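Local coordinates for protein phytanoyl-CoA dioxygenase (Streptomyces malaysiense, PDB 6ZYL) that catalyses the beta-hydroxylation of thioholgamide as the non-heme monooxygenase ThoJ, probably with iron and 2-oxoglutarate, at residues 113-118 with 231-236; 145-150 with 227-232; 246-251 with 284-289. All blocks are in the same frame, centred on the assembly; numbering follows the deposited sequence.

Overall arrangement
Contacts 1 and 2 flank one strand, 229-237, which has 107-117 on one side and 143-149 on the other; their centres are 5 Å apart and both contain N231 and F232. They also touch directly, R145 NE lying 2.7 Å from D235 OD1 in a salt bridge. The tartrate that R229 and W147 bind in contact 2 comes within about 3 Å (nearest atoms) of the F115 side chain of contact 1, so both border the same pocket, probably the active site. Contact 3 lies farther across the same sheet, where strand 249-254 neighbours 107-117 and meets helix 273-295. Its centre is about 19 Å from that of contact 1 and 24 Å from that of contact 2.

Contact 1 of 3, residues 113-118 with 231-236; sequences NLFIRP and NFAIDY
N113 and F115 pair antiparallel with A233 and N231, the strand axes of 113-117 and 231-236 inclined at 150° and 4.8 Å apart at their closest. Each of these two pairs is hydrogen-bonded in both directions; the straightest bond runs from A233 N to N113 O (2.8 Å, 173° at the hydrogen). L114 and F232 form the non-hydrogen-bonded pair between them, where the CA of F232 lies 3.4 Å from N113 O in a CA-H...O contact.

Side chains alternate between the two faces of the sheet. On the face of N113, F115, N231 and A233, the CG of F115 stands anti to the carbonyl carbon (chi1 -66°), which lays the phenyl ring back along its own strand, the CB of N113 lying over the rim of one ring face. From there its CE2 touches the CB of A233 on the neighbouring strand at 3.6 Å. The N113 amide ends on a water accepting from ND2 at 2.8 Å; that water donates weakly to A233 O and D235 OD2, linking the side chain to the opposite strand. On the other face, L114 CD2 meets the edge of the F232 ring, near its plane, 4.4 Å from CD1.

The two strands are neighbours in the central sheet of the PhyH fold, with 143-149 beyond 229-237. Helix 84-90 packs against the face bearing F232, whose ring makes an edge-to-face contact with W85; on the other face N231 rests on W147 and A149 of strand 143-149.

Contact 2 of 3, residues 145-150 with 227-232; sequences RVWVAL and TGRFNF. With TLA (L(+)-tartaric acid), chain B.
W147 and R229 converge on one carboxylate of a bound tartrate. R229 grips it end-on through both terminal nitrogens, NH1 to O4 at 2.8 Å and nearly straight (170°), NH2 to O41, while the indole NE1 of W147 donates to the same O41 over 2.8 Å. O41 therefore takes two N-H groups, and the carboxylate is held near the guanidinium plane. S220 also bonds the tartrate, and R229 NH2 has a further acceptor in F115 O.

The indole turns its edge to R229, CZ2 of W147 lying 3.5 Å above one guanidinium face toward the rim, while the N231 amide stacks on one indole face, the planes 9° apart and ND2 3.1 Å above the six-membered side. N231 CB adds a CH-pi contact to the five-membered ring. With CG anti to the backbone N (chi1 -166°), W147 turns its ring under this amide.

Tartrate probably came from the crystallisation liquor, but an arginine holding a carboxylate inside the double-stranded beta-helix is consistent with the 2-oxoglutarate site of PhyH-type dioxygenases. The strands carrying these residues are antiparallel: V148 and F232 exchange two backbone bonds, and L150 N adds one to F230 O.

On the face bearing V148 and F232 the packing is apolar, made by CB and methyl atoms. L150 CB sits 3.9 Å from F230 CB, its CD1 4.2 Å from F232 CB, and V148 CB approaches F232 CB at 4.4 Å.

Contact 3 of 3, residues 246-251 with 284-289; sequences GEDSAL and TRRQKR
D248 is the hub of a salt-bridge network with R286 and R289 on helix 273-295. R286 takes D248 side-on, NE (3.1 Å) and NH2 (3.0 Å) both donating to OD1 on its syn side, the carboxylate and guanidinium planes 87° apart. R286 reaches it by bending at its second and third torsions. R289 NH1 gives OD2 a weak bond, and W110 NE1 also donates to it. A separate salt bridge joins E247 to R285: NE donates to OE2 at 2.7 Å, nearly straight (171°), within the guanidinium plane and on the anti side of the carboxylate.

Hydrogen bonds outside the salt bridges supplement these. S249 N donates to D248 OD1 at 2.8 Å on its anti side, giving that oxygen three donors, while R285 NH1 reaches S249 OG weakly; OG is bonded as well to E264. R289 in turn bonds G135 O and A245 O, while R286 bonds W110 O and makes a cation-pi contact with the W110 ring. One water donates to E247 O (2.7 Å) and R285 O (2.8 Å), tying the loop to the helix backbone.

Contacts of arginine methylenes fill the remainder. R289 CD rests 3.5 Å from D248 CG, and R285 CD lies 3.6 Å from the carbonyl carbon of D248.

With D248 replaced by an alanine, R286 and R289 would probably lose their shared counter-charge and rely on their remaining partners, and W110 NE1 would lose this acceptor. Three donors on OD1 and two more on OD2, two of the three partner side chains being cationic, would be expected to stabilise the ionised, buried carboxylate, holding the segment 246-249 against helix 273-295.

Contact 1 of 3, residues 113-118 with 231-236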
loop_
_atom_site.group_PDB
_atom_site.type_symbol
_atom_site.label_atom_id
_atom_site.label_comp_id
_atom_site.label_asym_id
_atom_site.label_seq_id
_atom_site.Cartn_x
_atom_site.Cartn_y
_atom_site.Cartn_z
ATOM N N ASN A 113 -3.468 -1.374 2.356
ATOM C CA ASN A 113 -4.609 -0.740 1.712
ATOM C C ASN A 113 -5.178 -1.677 0.661
ATOM O O ASN A 113 -4.428 -2.317 -0.081
ATOM C CB ASN A 113 -4.219 0.584 1.032
ATOM C CG ASN A 113 -4.200 1.752 1.990
ATOM O OD1 ASN A 113 -5.223 2.393 2.226
ATOM N ND2 ASN A 113 -3.031 2.042 2.542
ATOM N N LEU A 114 -6.503 -1.753 0.599
ATOM C CA LEU A 114 -7.201 -2.372 -0.519
ATOM C C LEU A 114 -7.645 -1.260 -1.461
ATOM O O LEU A 114 -8.394 -0.366 -1.057
ATOM C CB LEU A 114 -8.399 -3.191 -0.045
ATOM C CG LEU A 114 -8.166 -4.691 0.130
ATOM C CD1 LEU A 114 -9.385 -5.328 0.796
ATOM C CD2 LEU A 114 -7.860 -5.370 -1.194
ATOM N N PHE A 115 -7.160 -1.299 -2.698
ATOM C CA PHE A 115 -7.547 -0.349 -3.740
ATOM C C PHE A 115 -8.347 -1.135 -4.773
ATOM O O PHE A 115 -7.779 -1.860 -5.593
ATOM C CB PHE A 115 -6.325 0.324 -4.357
ATOM C CG PHE A 115 -5.579 1.214 -3.404
ATOM C CD1 PHE A 115 -6.247 2.181 -2.666
ATOM C CD2 PHE A 115 -4.211 1.088 -3.245
ATOM C CE1 PHE A 115 -5.564 3.001 -1.790
ATOM C CE2 PHE A 115 -3.520 1.906 -2.371
ATOM C CZ PHE A 115 -4.198 2.864 -1.643
ATOM N N ILE A 116 -9.669 -1.005 -4.715
ATOM C CA ILE A 116 -10.578 -1.754 -5.571
ATOM C C ILE A 116 -11.296 -0.773 -6.485
ATOM O O ILE A 116 -11.903 0.195 -6.012
ATOM C CB ILE A 116 -11.589 -2.570 -4.746
ATOM C CG1 ILE A 116 -10.850 -3.550 -3.831
ATOM C CG2 ILE A 116 -12.551 -3.314 -5.658
ATOM C CD1 ILE A 116 -11.681 -4.049 -2.667
ATOM N N ARG A 117 -11.213 -1.015 -7.788
ATOM C CA ARG A 117 -11.946 -0.235 -8.778
ATOM C C ARG A 117 -12.982 -1.145 -9.420
ATOM O O ARG A 117 -12.639 -1.963 -10.288
ATOM C CB ARG A 117 -10.992 0.340 -9.825
ATOM C CG ARG A 117 -9.967 1.283 -9.204
ATOM C CD ARG A 117 -9.180 2.053 -10.246
ATOM N NE ARG A 117 -9.829 3.312 -10.601
ATOM C CZ ARG A 117 -9.705 4.442 -9.911
ATOM N NH1 ARG A 117 -8.951 4.481 -8.821
ATOM N NH2 ARG A 117 -10.335 5.536 -10.315
ATOM N N PRO A 118 -14.250 -1.061 -9.023
ATOM C CA PRO A 118 -15.236 -2.041 -9.491
ATOM C C PRO A 118 -15.544 -1.859 -10.969
ATOM O O PRO A 118 -15.156 -0.880 -11.610
ATOM C CB PRO A 118 -16.472 -1.777 -8.624
ATOM C CG PRO A 118 -16.291 -0.406 -8.062
ATOM C CD PRO A 118 -14.843 -0.012 -8.170
ATOM N N ASN A 231 -6.376 -4.492 -5.982
ATOM C CA ASN A 231 -4.964 -4.338 -5.663
ATOM C C ASN A 231 -4.795 -4.164 -4.161
ATOM O O ASN A 231 -5.601 -3.497 -3.504
ATOM C CB ASN A 231 -4.362 -3.157 -6.417
ATOM C CG ASN A 231 -4.319 -3.394 -7.917
ATOM O OD1 ASN A 231 -5.308 -3.178 -8.618
ATOM N ND2 ASN A 231 -3.177 -3.860 -8.412
ATOM N N PHE A 232 -3.748 -4.785 -3.629
ATOM C CA PHE A 232 -3.444 -4.809 -2.202
ATOM C C PHE A 232 -2.089 -4.134 -2.024
ATOM O O PHE A 232 -1.068 -4.649 -2.493
ATOM C CB PHE A 232 -3.444 -6.248 -1.687
ATOM C CG PHE A 232 -3.071 -6.384 -0.243
ATOM C CD1 PHE A 232 -3.915 -5.924 0.755
ATOM C CD2 PHE A 232 -1.883 -6.994 0.117
ATOM C CE1 PHE A 232 -3.569 -6.059 2.087
ATOM C CE2 PHE A 232 -1.532 -7.131 1.445
ATOM C CZ PHE A 232 -2.376 -6.664 2.431
ATOM N N ALA A 233 -2.084 -2.979 -1.364
ATOM C CA ALA A 233 -0.897 -2.144 -1.239
ATOM C C ALA A 233 -0.310 -2.263 0.160
ATOM O O ALA A 233 -1.039 -2.252 1.156
ATOM C CB ALA A 233 -1.227 -0.681 -1.540
ATOM N N ILE A 234 1.015 -2.360 0.227
ATOM C CA ILE A 234 1.730 -2.585 1.476
ATOM C C ILE A 234 2.826 -1.538 1.588
ATOM O O ILE A 234 3.684 -1.439 0.704
ATOM C CB ILE A 234 2.344 -3.992 1.552
ATOM C CG1 ILE A 234 1.360 -5.051 1.059
ATOM C CG2 ILE A 234 2.787 -4.304 2.975
ATOM C CD1 ILE A 234 2.031 -6.372 0.697
ATOM N N ASP A 235 2.806 -0.770 2.670
ATOM C CA ASP A 235 3.854 0.205 2.943
ATOM C C ASP A 235 4.928 -0.440 3.808
ATOM O O ASP A 235 4.663 -0.829 4.950
ATOM C CB ASP A 235 3.282 1.438 3.635
ATOM C CG ASP A 235 2.478 2.305 2.696
ATOM O OD1 ASP A 235 2.909 2.475 1.537
ATOM O OD2 ASP A 235 1.412 2.806 3.111
ATOM N N TYR A 236 6.130 -0.571 3.255
ATOM C CA TYR A 236 7.282 -1.080 3.981
ATOM C C TYR A 236 8.203 0.078 4.340
ATOM O O TYR A 236 8.427 0.981 3.530
ATOM C CB TYR A 236 8.041 -2.119 3.152
ATOM C CG TYR A 236 7.304 -3.433 3.003
ATOM C CD1 TYR A 236 7.416 -4.428 3.965
ATOM C CD2 TYR A 236 6.493 -3.674 1.903
ATOM C CE1 TYR A 236 6.740 -5.632 3.834
ATOM C CE2 TYR A 236 5.813 -4.873 1.762
ATOM C CZ TYR A 236 5.942 -5.848 2.730
ATOM O OH TYR A 236 5.268 -7.039 2.593
HETATM O O HOH W 1 -0.692 0.754 1.739
#

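Contact 2 of 3, residues 145-150 with 227-232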
loop_
_atom_site.group_PDB
_atom_site.type_symbol
_atom_site.label_atom_id
_atom_site.label_comp_id
_atom_site.label_asym_id
_atom_site.label_seq_id
_atom_site.Cartn_x
_atom_site.Cartn_y
_atom_site.Cartn_z
ATOM N N ARG A 145 6.210 1.379 -1.298
ATOM C CA ARG A 145 4.878 0.791 -1.308
ATOM C C ARG A 145 4.853 -0.347 -2.321
ATOM O O ARG A 145 5.179 -0.145 -3.496
ATOM C CB ARG A 145 3.813 1.833 -1.648
ATOM C CG ARG A 145 2.419 1.241 -1.794
ATOM C CD ARG A 145 1.345 2.318 -1.803
ATOM N NE ARG A 145 1.159 2.915 -0.483
ATOM C CZ ARG A 145 0.177 3.753 -0.174
ATOM N NH1 ARG A 145 -0.714 4.097 -1.093
ATOM N NH2 ARG A 145 0.084 4.247 1.052
ATOM N N VAL A 146 4.473 -1.536 -1.863
ATOM C CA VAL A 146 4.317 -2.705 -2.721
ATOM C C VAL A 146 2.850 -2.804 -3.113
ATOM O O VAL A 146 1.976 -2.948 -2.250
ATOM C CB VAL A 146 4.796 -3.986 -2.022
ATOM C CG1 VAL A 146 4.555 -5.197 -2.913
ATOM C CG2 VAL A 146 6.269 -3.864 -1.655
ATOM N N TRP A 147 2.583 -2.728 -4.412
ATOM C CA TRP A 147 1.239 -2.684 -4.985
ATOM C C TRP A 147 0.987 -4.040 -5.634
ATOM O O TRP A 147 1.411 -4.282 -6.768
ATOM C CB TRP A 147 1.162 -1.538 -5.986
ATOM C CG TRP A 147 -0.192 -1.114 -6.446
ATOM C CD1 TRP A 147 -1.140 -0.454 -5.721
ATOM C CD2 TRP A 147 -0.727 -1.271 -7.763
ATOM N NE1 TRP A 147 -2.242 -0.203 -6.505
ATOM C CE2 TRP A 147 -2.014 -0.697 -7.762
ATOM C CE3 TRP A 147 -0.246 -1.848 -8.943
ATOM C CZ2 TRP A 147 -2.825 -0.684 -8.895
ATOM C CZ3 TRP A 147 -1.054 -1.834 -10.067
ATOM C CH2 TRP A 147 -2.328 -1.257 -10.036
ATOM N N VAL A 148 0.306 -4.920 -4.908
ATOM C CA VAL A 148 0.118 -6.304 -5.332
ATOM C C VAL A 148 -1.162 -6.410 -6.148
ATOM O O VAL A 148 -2.231 -5.972 -5.708
ATOM C CB VAL A 148 0.074 -7.251 -4.123
ATOM C CG1 VAL A 148 -0.107 -8.692 -4.589
ATOM C CG2 VAL A 148 1.329 -7.109 -3.280
ATOM N N ALA A 149 -1.057 -7.014 -7.330
ATOM C CA ALA A 149 -2.202 -7.220 -8.209
ATOM C C ALA A 149 -2.903 -8.516 -7.817
ATOM O O ALA A 149 -2.357 -9.609 -8.009
ATOM C CB ALA A 149 -1.761 -7.263 -9.670
ATOM N N LEU A 150 -4.110 -8.398 -7.261
ATOM C CA LEU A 150 -4.918 -9.580 -6.988
ATOM C C LEU A 150 -5.701 -10.009 -8.221
ATOM O O LEU A 150 -5.972 -11.202 -8.393
ATOM C CB LEU A 150 -5.865 -9.313 -5.819
ATOM C CG LEU A 150 -5.195 -9.033 -4.473
ATOM C CD1 LEU A 150 -6.242 -8.916 -3.368
ATOM C CD2 LEU A 150 -4.173 -10.104 -4.124
ATOM N N THR A 227 -15.291 -6.304 -15.019
ATOM C CA THR A 227 -14.694 -7.037 -13.912
ATOM C C THR A 227 -13.930 -6.077 -13.016
ATOM O O THR A 227 -13.189 -5.216 -13.504
ATOM C CB THR A 227 -13.765 -8.141 -14.426
ATOM O OG1 THR A 227 -14.508 -9.041 -15.260
ATOM C CG2 THR A 227 -13.155 -8.915 -13.269
ATOM N N GLY A 228 -14.114 -6.227 -11.707
ATOM C CA GLY A 228 -13.447 -5.353 -10.767
ATOM C C GLY A 228 -11.945 -5.564 -10.753
ATOM O O GLY A 228 -11.438 -6.654 -11.016
ATOM N N ARG A 229 -11.226 -4.490 -10.434
ATOM C CA ARG A 229 -9.771 -4.488 -10.346
ATOM C C ARG A 229 -9.382 -4.405 -8.876
ATOM O O ARG A 229 -9.742 -3.441 -8.194
ATOM C CB ARG A 229 -9.193 -3.314 -11.136
ATOM C CG ARG A 229 -7.681 -3.258 -11.199
ATOM C CD ARG A 229 -7.193 -1.832 -10.972
ATOM N NE ARG A 229 -7.162 -1.498 -9.552
ATOM C CZ ARG A 229 -6.615 -0.398 -9.048
ATOM N NH1 ARG A 229 -6.047 0.493 -9.848
ATOM N NH2 ARG A 229 -6.631 -0.191 -7.738
ATOM N N PHE A 230 -8.657 -5.414 -8.394
ATOM C CA PHE A 230 -8.326 -5.541 -6.977
ATOM C C PHE A 230 -6.819 -5.446 -6.798
ATOM O O PHE A 230 -6.072 -6.250 -7.366
ATOM C CB PHE A 230 -8.826 -6.872 -6.401
ATOM C CG PHE A 230 -10.310 -6.935 -6.195
ATOM C CD1 PHE A 230 -11.168 -7.022 -7.277
ATOM C CD2 PHE A 230 -10.846 -6.929 -4.919
ATOM C CE1 PHE A 230 -12.533 -7.085 -7.091
ATOM C CE2 PHE A 230 -12.212 -6.989 -4.725
ATOM C CZ PHE A 230 -13.058 -7.068 -5.814
ATOM N N ASN A 231 -6.376 -4.492 -5.982
ATOM C CA ASN A 231 -4.964 -4.338 -5.663
ATOM C C ASN A 231 -4.795 -4.164 -4.161
ATOM O O ASN A 231 -5.601 -3.497 -3.504
ATOM C CB ASN A 231 -4.362 -3.157 -6.417
ATOM C CG ASN A 231 -4.319 -3.394 -7.917
ATOM O OD1 ASN A 231 -5.308 -3.178 -8.618
ATOM N ND2 ASN A 231 -3.177 -3.860 -8.412
ATOM N N PHE A 232 -3.748 -4.785 -3.629
ATOM C CA PHE A 232 -3.444 -4.809 -2.202
ATOM C C PHE A 232 -2.089 -4.134 -2.024
ATOM O O PHE A 232 -1.068 -4.649 -2.493
ATOM C CB PHE A 232 -3.444 -6.248 -1.687
ATOM C CG PHE A 232 -3.071 -6.384 -0.243
ATOM C CD1 PHE A 232 -3.915 -5.924 0.755
ATOM C CD2 PHE A 232 -1.883 -6.994 0.117
ATOM C CE1 PHE A 232 -3.569 -6.059 2.087
ATOM C CE2 PHE A 232 -1.532 -7.131 1.445
ATOM C CZ PHE A 232 -2.376 -6.664 2.431
HETATM O O1 TLA B . -3.883 6.666 -5.902
HETATM O O11 TLA B . -4.853 5.877 -4.114
HETATM C C1 TLA B . -4.597 5.795 -5.344
HETATM C C2 TLA B . -5.143 4.627 -6.161
HETATM O O2 TLA B . -6.068 3.909 -5.394
HETATM C C3 TLA B . -3.973 3.724 -6.546
HETATM O O3 TLA B . -3.331 3.272 -5.387
HETATM C C4 TLA B . -4.521 2.546 -7.343
HETATM O O4 TLA B . -4.997 2.736 -8.493
HETATM O O41 TLA B . -4.502 1.392 -6.841
#

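Contact 3 of 3, residues 246-251 with 284-289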
loop_
_atom_site.group_PDB
_atom_site.type_symbol
_atom_site.label_atom_id
_atom_site.label_comp_id
_atom_site.label_asym_id
_atom_site.label_seq_id
_atom_site.Cartn_x
_atom_site.Cartn_y
_atom_site.Cartn_z
ATOM N N GLY A 246 3.493 12.498 16.708
ATOM C CA GLY A 246 2.505 11.601 17.265
ATOM C C GLY A 246 3.001 10.170 17.404
ATOM O O GLY A 246 3.932 9.728 16.734
ATOM N N GLU A 247 2.344 9.446 18.303
ATOM C CA GLU A 247 2.623 8.033 18.513
ATOM C C GLU A 247 2.201 7.222 17.292
ATOM O O GLU A 247 1.136 7.451 16.712
ATOM C CB GLU A 247 1.883 7.568 19.766
ATOM C CG GLU A 247 1.940 6.100 20.082
ATOM C CD GLU A 247 1.005 5.746 21.227
ATOM O OE1 GLU A 247 1.316 6.102 22.386
ATOM O OE2 GLU A 247 -0.051 5.129 20.967
ATOM N N ASP A 248 3.053 6.276 16.897
ATOM C CA ASP A 248 2.819 5.457 15.717
ATOM C C ASP A 248 3.216 4.018 16.017
ATOM O O ASP A 248 3.963 3.742 16.959
ATOM C CB ASP A 248 3.604 5.980 14.503
ATOM C CG ASP A 248 2.909 5.692 13.178
ATOM O OD1 ASP A 248 1.933 4.912 13.162
ATOM O OD2 ASP A 248 3.344 6.248 12.147
ATOM N N SER A 249 2.704 3.096 15.201
ATOM C CA SER A 249 2.998 1.680 15.363
ATOM C C SER A 249 3.151 1.023 13.997
ATOM O O SER A 249 2.703 1.545 12.974
ATOM C CB SER A 249 1.910 0.967 16.182
ATOM O OG SER A 249 0.635 1.096 15.581
ATOM N N ALA A 250 3.803 -0.137 13.998
ATOM C CA ALA A 250 4.100 -0.872 12.777
ATOM C C ALA A 250 4.424 -2.308 13.164
ATOM O O ALA A 250 4.627 -2.622 14.339
ATOM C CB ALA A 250 5.256 -0.229 12.005
ATOM N N LEU A 251 4.474 -3.178 12.158
ATOM C CA LEU A 251 4.689 -4.605 12.365
ATOM C C LEU A 251 6.083 -4.987 11.887
ATOM O O LEU A 251 6.403 -4.834 10.703
ATOM C CB LEU A 251 3.632 -5.433 11.636
ATOM C CG LEU A 251 3.760 -6.948 11.797
ATOM C CD1 LEU A 251 3.555 -7.353 13.251
ATOM C CD2 LEU A 251 2.779 -7.676 10.890
ATOM N N THR A 284 -6.917 3.374 15.651
ATOM C CA THR A 284 -7.147 4.623 16.369
ATOM C C THR A 284 -5.873 5.458 16.417
ATOM O O THR A 284 -5.893 6.665 16.157
ATOM C CB THR A 284 -7.645 4.333 17.787
ATOM O OG1 THR A 284 -8.908 3.659 17.734
ATOM C CG2 THR A 284 -7.793 5.629 18.575
ATOM N N ARG A 285 -4.750 4.817 16.747
ATOM C CA ARG A 285 -3.466 5.510 16.784
ATOM C C ARG A 285 -3.135 6.120 15.429
ATOM O O ARG A 285 -2.724 7.283 15.341
ATOM C CB ARG A 285 -2.380 4.526 17.219
ATOM C CG ARG A 285 -0.969 5.072 17.270
ATOM C CD ARG A 285 0.008 3.956 17.670
ATOM N NE ARG A 285 -0.338 3.379 18.968
ATOM C CZ ARG A 285 -0.701 2.115 19.165
ATOM N NH1 ARG A 285 -0.759 1.262 18.152
ATOM N NH2 ARG A 285 -1.005 1.702 20.387
ATOM N N ARG A 286 -3.315 5.349 14.356
ATOM C CA ARG A 286 -2.947 5.843 13.033
ATOM C C ARG A 286 -3.859 6.979 12.591
ATOM O O ARG A 286 -3.385 7.994 12.070
ATOM C CB ARG A 286 -2.990 4.703 12.016
ATOM C CG ARG A 286 -2.734 5.147 10.582
ATOM C CD ARG A 286 -1.365 5.803 10.433
ATOM N NE ARG A 286 -0.297 4.949 10.947
ATOM C CZ ARG A 286 0.164 3.869 10.324
ATOM N NH1 ARG A 286 -0.344 3.511 9.151
ATOM N NH2 ARG A 286 1.135 3.149 10.871
ATOM N N GLN A 287 -5.172 6.826 12.777
ATOM C CA GLN A 287 -6.094 7.857 12.315
ATOM C C GLN A 287 -5.913 9.158 13.085
ATOM O O GLN A 287 -6.137 10.239 12.530
ATOM C CB GLN A 287 -7.534 7.355 12.420
ATOM C CG GLN A 287 -7.841 6.185 11.485
ATOM C CD GLN A 287 -7.356 6.415 10.057
ATOM O OE1 GLN A 287 -6.422 5.758 9.591
ATOM N NE2 GLN A 287 -7.982 7.355 9.363
ATOM N N LYS A 288 -5.502 9.085 14.353
ATOM C CA LYS A 288 -5.115 10.300 15.060
ATOM C C LYS A 288 -3.982 11.007 14.328
ATOM O O LYS A 288 -4.008 12.231 14.155
ATOM C CB LYS A 288 -4.697 9.975 16.493
ATOM C CG LYS A 288 -5.849 9.756 17.461
ATOM C CD LYS A 288 -5.329 9.277 18.813
ATOM C CE LYS A 288 -6.457 9.064 19.808
ATOM N NZ LYS A 288 -5.977 8.410 21.058
ATOM N N ARG A 289 -2.979 10.242 13.884
ATOM C CA ARG A 289 -1.883 10.813 13.109
ATOM C C ARG A 289 -2.394 11.419 11.808
ATOM O O ARG A 289 -2.089 12.573 11.483
ATOM C CB ARG A 289 -0.836 9.737 12.812
ATOM C CG ARG A 289 -0.110 9.171 14.023
ATOM C CD ARG A 289 1.334 8.784 13.657
ATOM N NE ARG A 289 2.062 9.946 13.158
ATOM C CZ ARG A 289 2.654 10.017 11.971
ATOM N NH1 ARG A 289 2.642 8.977 11.147
ATOM N NH2 ARG A 289 3.269 11.135 11.613
HETATM O O HOH W 2 -1.165 8.691 17.257
#